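Local coordinates for protein ulvan Lyase-PL25 (Pseudoalteromonas sp. PLSV, PDB 5UAM) that cleaves ulvan, the sulfated cell-wall polysaccharide of green seaweeds, as a polysaccharide lyase of family 25 with a beta-propeller fold, at residues M170-G182 against V189-A201. Numbering follows the deposited sequence.
Sequences MDNGDIYLFFRHG and VYQKSVDNGRTFA. With PO4 (phosphate ion), chain E.
Val189 CG2 sits over one face of the Phe179 ring, 3.6 Å from its centroid, while Gln191 brings CG and OE1 to the ring edge. On the other side of the sheet, Tyr190 CB covers a face of Phe178, and Lys192 CG lies over a face of Tyr176. The edge of Tyr176 turns toward the face of Tyr190 in an offset edge-to-face pair, planes at 66°. With CG anti to the backbone N (chi1 178°) and the chain extended beyond it, Lys192 runs alongside Tyr176 until CE is 3.3 Å from Tyr176 OH; separate waters link NZ to that hydroxyl and to Asp174 OD2. Six backbone hydrogen bonds join Ile175, Leu177 and Phe179 to Ser193, Gln191 and Val189. Arg180, a substrate-binding residue, meets the phosphate edge-on: NH1 reaches O2 and NH2 reaches O4, both at 2.9 Å, while NE bonds Gly182 O. A methionine here would probably leave the anion without this two-pronged grip and Gly182 O without its NE donor. Antiparallel strands 175-180 and 188-193 form a hairpin of the propeller, flanked by strands 165-169 and 204-211, with Phe266 of strand 258-267 against Tyr176 and Tyr190.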
loop_
_atom_site.group_PDB
_atom_site.type_symbol
_atom_site.label_atom_id
_atom_site.label_comp_id
_atom_site.label_asym_id
_atom_site.label_seq_id
_atom_site.Cartn_x
_atom_site.Cartn_y
_atom_site.Cartn_z
ATOM N N MET A 170 -15.115 -7.776 4.377
ATOM C CA MET A 170 -16.426 -7.202 4.150
ATOM C C MET A 170 -17.307 -7.332 5.394
ATOM O O MET A 170 -16.964 -8.001 6.369
ATOM C CB MET A 170 -17.090 -7.882 2.958
ATOM C CG MET A 170 -16.212 -7.927 1.710
ATOM S SD MET A 170 -15.519 -6.330 1.219
ATOM C CE MET A 170 -16.992 -5.443 0.687
ATOM N N ASP A 171 -18.477 -6.681 5.338
ATOM C CA ASP A 171 -19.356 -6.670 6.502
ATOM C C ASP A 171 -19.770 -8.076 6.913
ATOM O O ASP A 171 -19.999 -8.332 8.102
ATOM C CB ASP A 171 -20.594 -5.810 6.237
ATOM C CG ASP A 171 -20.273 -4.331 6.077
ATOM O OD1 ASP A 171 -19.167 -3.906 6.467
ATOM O OD2 ASP A 171 -21.145 -3.590 5.561
ATOM N N ASN A 172 -19.879 -9.001 5.960
ATOM C CA ASN A 172 -20.279 -10.370 6.287
ATOM C C ASN A 172 -19.109 -11.229 6.761
ATOM O O ASN A 172 -19.290 -12.429 6.987
ATOM C CB ASN A 172 -20.989 -11.023 5.095
ATOM C CG ASN A 172 -20.054 -11.332 3.947
ATOM O OD1 ASN A 172 -18.870 -11.007 3.974
ATOM N ND2 ASN A 172 -20.595 -11.960 2.917
ATOM N N GLY A 173 -17.924 -10.650 6.915
ATOM C CA GLY A 173 -16.757 -11.367 7.360
ATOM C C GLY A 173 -15.910 -11.963 6.260
ATOM O O GLY A 173 -14.819 -12.460 6.554
ATOM N N ASP A 174 -16.371 -11.941 5.015
ATOM C CA ASP A 174 -15.563 -12.495 3.935
ATOM C C ASP A 174 -14.286 -11.683 3.778
ATOM O O ASP A 174 -14.270 -10.454 3.938
ATOM C CB ASP A 174 -16.330 -12.466 2.617
ATOM C CG ASP A 174 -17.492 -13.474 2.557
ATOM O OD1 ASP A 174 -17.673 -14.308 3.488
ATOM O OD2 ASP A 174 -18.266 -13.404 1.562
ATOM N N ILE A 175 -13.208 -12.385 3.449
ATOM C CA ILE A 175 -11.872 -11.804 3.359
ATOM C C ILE A 175 -11.397 -11.903 1.921
ATOM O O ILE A 175 -11.450 -12.986 1.309
ATOM C CB ILE A 175 -10.889 -12.515 4.298
ATOM C CG1 ILE A 175 -11.260 -12.208 5.752
ATOM C CG2 ILE A 175 -9.457 -12.106 3.987
ATOM C CD1 ILE A 175 -10.634 -13.148 6.716
ATOM N N TYR A 176 -10.935 -10.779 1.382
ATOM C CA TYR A 176 -10.333 -10.730 0.058
ATOM C C TYR A 176 -8.895 -10.267 0.183
ATOM O O TYR A 176 -8.630 -9.210 0.766
ATOM C CB TYR A 176 -11.090 -9.767 -0.861
ATOM C CG TYR A 176 -12.482 -10.229 -1.173
ATOM C CD1 TYR A 176 -13.536 -10.016 -0.289
ATOM C CD2 TYR A 176 -12.760 -10.898 -2.362
ATOM C CE1 TYR A 176 -14.810 -10.449 -0.597
ATOM C CE2 TYR A 176 -14.019 -11.341 -2.664
ATOM C CZ TYR A 176 -15.055 -11.109 -1.788
ATOM O OH TYR A 176 -16.324 -11.551 -2.092
ATOM N N LEU A 177 -7.973 -11.041 -0.384
ATOM C CA LEU A 177 -6.565 -10.674 -0.438
ATOM C C LEU A 177 -6.232 -10.378 -1.890
ATOM O O LEU A 177 -6.338 -11.264 -2.737
ATOM C CB LEU A 177 -5.653 -11.792 0.078
ATOM C CG LEU A 177 -4.181 -11.394 0.176
ATOM C CD1 LEU A 177 -3.974 -10.415 1.320
ATOM C CD2 LEU A 177 -3.320 -12.657 0.393
ATOM N N PHE A 178 -5.859 -9.133 -2.166
ATOM C CA PHE A 178 -5.478 -8.681 -3.498
ATOM C C PHE A 178 -3.956 -8.609 -3.577
ATOM O O PHE A 178 -3.292 -8.203 -2.621
ATOM C CB PHE A 178 -6.051 -7.284 -3.762
ATOM C CG PHE A 178 -7.527 -7.262 -3.872
ATOM C CD1 PHE A 178 -8.288 -7.229 -2.728
ATOM C CD2 PHE A 178 -8.147 -7.283 -5.102
ATOM C CE1 PHE A 178 -9.648 -7.209 -2.789
ATOM C CE2 PHE A 178 -9.552 -7.301 -5.175
ATOM C CZ PHE A 178 -10.275 -7.263 -4.002
ATOM N N PHE A 179 -3.396 -9.033 -4.698
ATOM C CA PHE A 179 -1.953 -9.042 -4.884
ATOM C C PHE A 179 -1.634 -9.286 -6.353
ATOM O O PHE A 179 -2.494 -9.701 -7.148
ATOM C CB PHE A 179 -1.263 -10.104 -4.009
ATOM C CG PHE A 179 -1.796 -11.493 -4.197
ATOM C CD1 PHE A 179 -2.912 -11.936 -3.498
ATOM C CD2 PHE A 179 -1.177 -12.384 -5.057
ATOM C CE1 PHE A 179 -3.410 -13.217 -3.667
ATOM C CE2 PHE A 179 -1.666 -13.660 -5.227
ATOM C CZ PHE A 179 -2.782 -14.089 -4.522
ATOM N N ARG A 180 -0.378 -9.019 -6.706
ATOM C CA ARG A 180 0.161 -9.419 -8.001
ATOM C C ARG A 180 0.622 -10.866 -7.927
ATOM O O ARG A 180 1.390 -11.231 -7.036
ATOM C CB ARG A 180 1.326 -8.514 -8.370
ATOM C CG ARG A 180 1.917 -8.772 -9.754
ATOM C CD ARG A 180 3.062 -7.853 -10.117
ATOM N NE ARG A 180 4.231 -8.109 -9.274
ATOM C CZ ARG A 180 5.256 -7.270 -9.159
ATOM N NH1 ARG A 180 5.273 -6.122 -9.835
ATOM N NH2 ARG A 180 6.252 -7.585 -8.344
ATOM N N HIS A 181 0.155 -11.699 -8.855
ATOM C CA HIS A 181 0.402 -13.145 -8.794
ATOM C C HIS A 181 1.749 -13.508 -9.430
ATOM O O HIS A 181 1.848 -14.254 -10.408
ATOM C CB HIS A 181 -0.763 -13.890 -9.442
ATOM C CG HIS A 181 -0.855 -15.356 -9.131
ATOM N ND1 HIS A 181 0.069 -16.278 -9.572
ATOM C CD2 HIS A 181 -1.840 -16.079 -8.539
ATOM C CE1 HIS A 181 -0.317 -17.495 -9.224
ATOM N NE2 HIS A 181 -1.463 -17.399 -8.575
ATOM N N GLY A 182 2.809 -12.914 -8.858
ATOM C CA GLY A 182 4.157 -13.130 -9.334
ATOM C C GLY A 182 4.943 -11.841 -9.398
ATOM O O GLY A 182 4.659 -10.915 -8.631
ATOM N N VAL A 189 -4.634 -10.394 -9.022
ATOM C CA VAL A 189 -5.663 -11.340 -8.632
ATOM C C VAL A 189 -6.192 -10.979 -7.253
ATOM O O VAL A 189 -5.594 -10.203 -6.505
ATOM C CB VAL A 189 -5.120 -12.781 -8.574
ATOM C CG1 VAL A 189 -4.477 -13.192 -9.894
ATOM C CG2 VAL A 189 -4.122 -12.914 -7.428
ATOM N N TYR A 190 -7.283 -11.631 -6.889
ATOM C CA TYR A 190 -7.628 -11.778 -5.483
ATOM C C TYR A 190 -7.843 -13.243 -5.143
ATOM O O TYR A 190 -8.152 -14.070 -6.003
ATOM C CB TYR A 190 -8.866 -10.959 -5.095
ATOM C CG TYR A 190 -10.166 -11.405 -5.735
ATOM C CD1 TYR A 190 -10.912 -12.442 -5.203
ATOM C CD2 TYR A 190 -10.667 -10.776 -6.873
ATOM C CE1 TYR A 190 -12.110 -12.847 -5.778
ATOM C CE2 TYR A 190 -11.859 -11.173 -7.447
ATOM C CZ TYR A 190 -12.592 -12.207 -6.902
ATOM O OH TYR A 190 -13.783 -12.583 -7.496
ATOM N N GLN A 191 -7.648 -13.553 -3.854
ATOM C CA GLN A 191 -8.117 -14.800 -3.279
ATOM C C GLN A 191 -9.113 -14.488 -2.180
ATOM O O GLN A 191 -8.888 -13.595 -1.354
ATOM C CB GLN A 191 -6.971 -15.654 -2.727
ATOM C CG GLN A 191 -6.067 -16.232 -3.795
ATOM C CD GLN A 191 -5.096 -17.247 -3.270
ATOM O OE1 GLN A 191 -3.913 -16.954 -3.022
ATOM N NE2 GLN A 191 -5.585 -18.461 -3.094
ATOM N N LYS A 192 -10.211 -15.239 -2.189
ATOM C CA LYS A 192 -11.351 -15.020 -1.309
ATOM C C LYS A 192 -11.446 -16.136 -0.275
ATOM O O LYS A 192 -11.332 -17.319 -0.609
ATOM C CB LYS A 192 -12.648 -14.983 -2.135
ATOM C CG LYS A 192 -13.935 -14.802 -1.323
ATOM C CD LYS A 192 -15.164 -14.863 -2.220
ATOM C CE LYS A 192 -16.412 -14.742 -1.405
ATOM N NZ LYS A 192 -17.623 -14.810 -2.261
ATOM N N SER A 193 -11.695 -15.759 0.980
ATOM C CA SER A 193 -11.940 -16.721 2.050
ATOM C C SER A 193 -13.254 -16.384 2.731
ATOM O O SER A 193 -13.489 -15.229 3.089
ATOM C CB SER A 193 -10.820 -16.702 3.104
ATOM O OG SER A 193 -11.204 -17.464 4.240
ATOM N N VAL A 194 -14.080 -17.406 2.948
ATOM C CA VAL A 194 -15.339 -17.281 3.681
ATOM C C VAL A 194 -15.281 -17.914 5.069
ATOM O O VAL A 194 -16.315 -17.954 5.766
ATOM C CB VAL A 194 -16.541 -17.803 2.869
ATOM C CG1 VAL A 194 -16.633 -17.057 1.528
ATOM C CG2 VAL A 194 -16.458 -19.302 2.636
ATOM N N ASP A 195 -14.117 -18.412 5.499
ATOM C CA ASP A 195 -13.983 -19.091 6.784
ATOM C C ASP A 195 -12.915 -18.426 7.647
ATOM O O ASP A 195 -12.138 -19.088 8.344
ATOM C CB ASP A 195 -13.723 -20.588 6.612
ATOM C CG ASP A 195 -12.417 -20.884 5.901
ATOM O OD1 ASP A 195 -11.687 -19.927 5.540
ATOM O OD2 ASP A 195 -12.109 -22.093 5.715
ATOM N N ASN A 196 -12.899 -17.093 7.634
ATOM C CA ASN A 196 -12.003 -16.308 8.484
ATOM C C ASN A 196 -10.540 -16.534 8.132
ATOM O O ASN A 196 -9.663 -16.471 8.990
ATOM C CB ASN A 196 -12.278 -16.570 9.969
ATOM C CG ASN A 196 -13.685 -16.179 10.369
ATOM O OD1 ASN A 196 -14.271 -15.279 9.779
ATOM N ND2 ASN A 196 -14.256 -16.887 11.329
ATOM N N GLY A 197 -10.259 -16.768 6.856
ATOM C CA GLY A 197 -8.886 -16.839 6.399
ATOM C C GLY A 197 -8.220 -18.177 6.593
ATOM O O GLY A 197 -7.001 -18.281 6.395
ATOM N N ARG A 198 -8.981 -19.203 6.959
ATOM C CA ARG A 198 -8.418 -20.533 7.178
ATOM C C ARG A 198 -8.260 -21.291 5.868
ATOM O O ARG A 198 -7.359 -22.128 5.751
ATOM C CB ARG A 198 -9.277 -21.301 8.181
ATOM C CG ARG A 198 -9.403 -20.604 9.523
ATOM C CD ARG A 198 -8.075 -20.547 10.245
ATOM N NE ARG A 198 -8.129 -19.699 11.438
ATOM C CZ ARG A 198 -7.211 -19.710 12.398
ATOM N NH1 ARG A 198 -6.171 -20.541 12.334
ATOM N NH2 ARG A 198 -7.343 -18.897 13.430
ATOM N N THR A 199 -9.116 -21.023 4.878
ATOM C CA THR A 199 -8.920 -21.536 3.529
ATOM C C THR A 199 -9.310 -20.458 2.528
ATOM O O THR A 199 -10.208 -19.647 2.769
ATOM C CB THR A 199 -9.718 -22.809 3.246
ATOM O OG1 THR A 199 -11.096 -22.498 3.182
ATOM C CG2 THR A 199 -9.535 -23.817 4.342
ATOM N N PHE A 200 -8.605 -20.452 1.404
ATOM C CA PHE A 200 -8.822 -19.487 0.338
ATOM C C PHE A 200 -9.136 -20.225 -0.945
ATOM O O PHE A 200 -8.566 -21.283 -1.221
ATOM C CB PHE A 200 -7.584 -18.624 0.099
ATOM C CG PHE A 200 -7.421 -17.510 1.088
ATOM C CD1 PHE A 200 -6.772 -17.724 2.298
ATOM C CD2 PHE A 200 -7.919 -16.260 0.823
ATOM C CE1 PHE A 200 -6.616 -16.686 3.209
ATOM C CE2 PHE A 200 -7.780 -15.223 1.719
ATOM C CZ PHE A 200 -7.128 -15.440 2.922
ATOM N N ALA A 201 -10.057 -19.663 -1.712
ATOM C CA ALA A 201 -10.344 -20.152 -3.049
ATOM C C ALA A 201 -9.213 -19.784 -4.009
ATOM O O ALA A 201 -8.355 -18.941 -3.721
ATOM C CB ALA A 201 -11.683 -19.595 -3.547
HETATM P P PO4 E . 8.625 -4.571 -8.481
HETATM O O1 PO4 E . 9.706 -4.404 -9.530
HETATM O O2 PO4 E . 7.301 -4.269 -9.053
HETATM O O3 PO4 E . 8.966 -3.575 -7.399
HETATM O O4 PO4 E . 8.665 -6.017 -7.996
HETATM O O HOH W 1 -13.637 -12.766 9.103
HETATM O O HOH W 2 -13.918 -15.034 6.000
HETATM O O HOH W 3 -19.593 -14.992 -0.102
HETATM O O HOH W 4 -17.233 -12.617 -4.407
#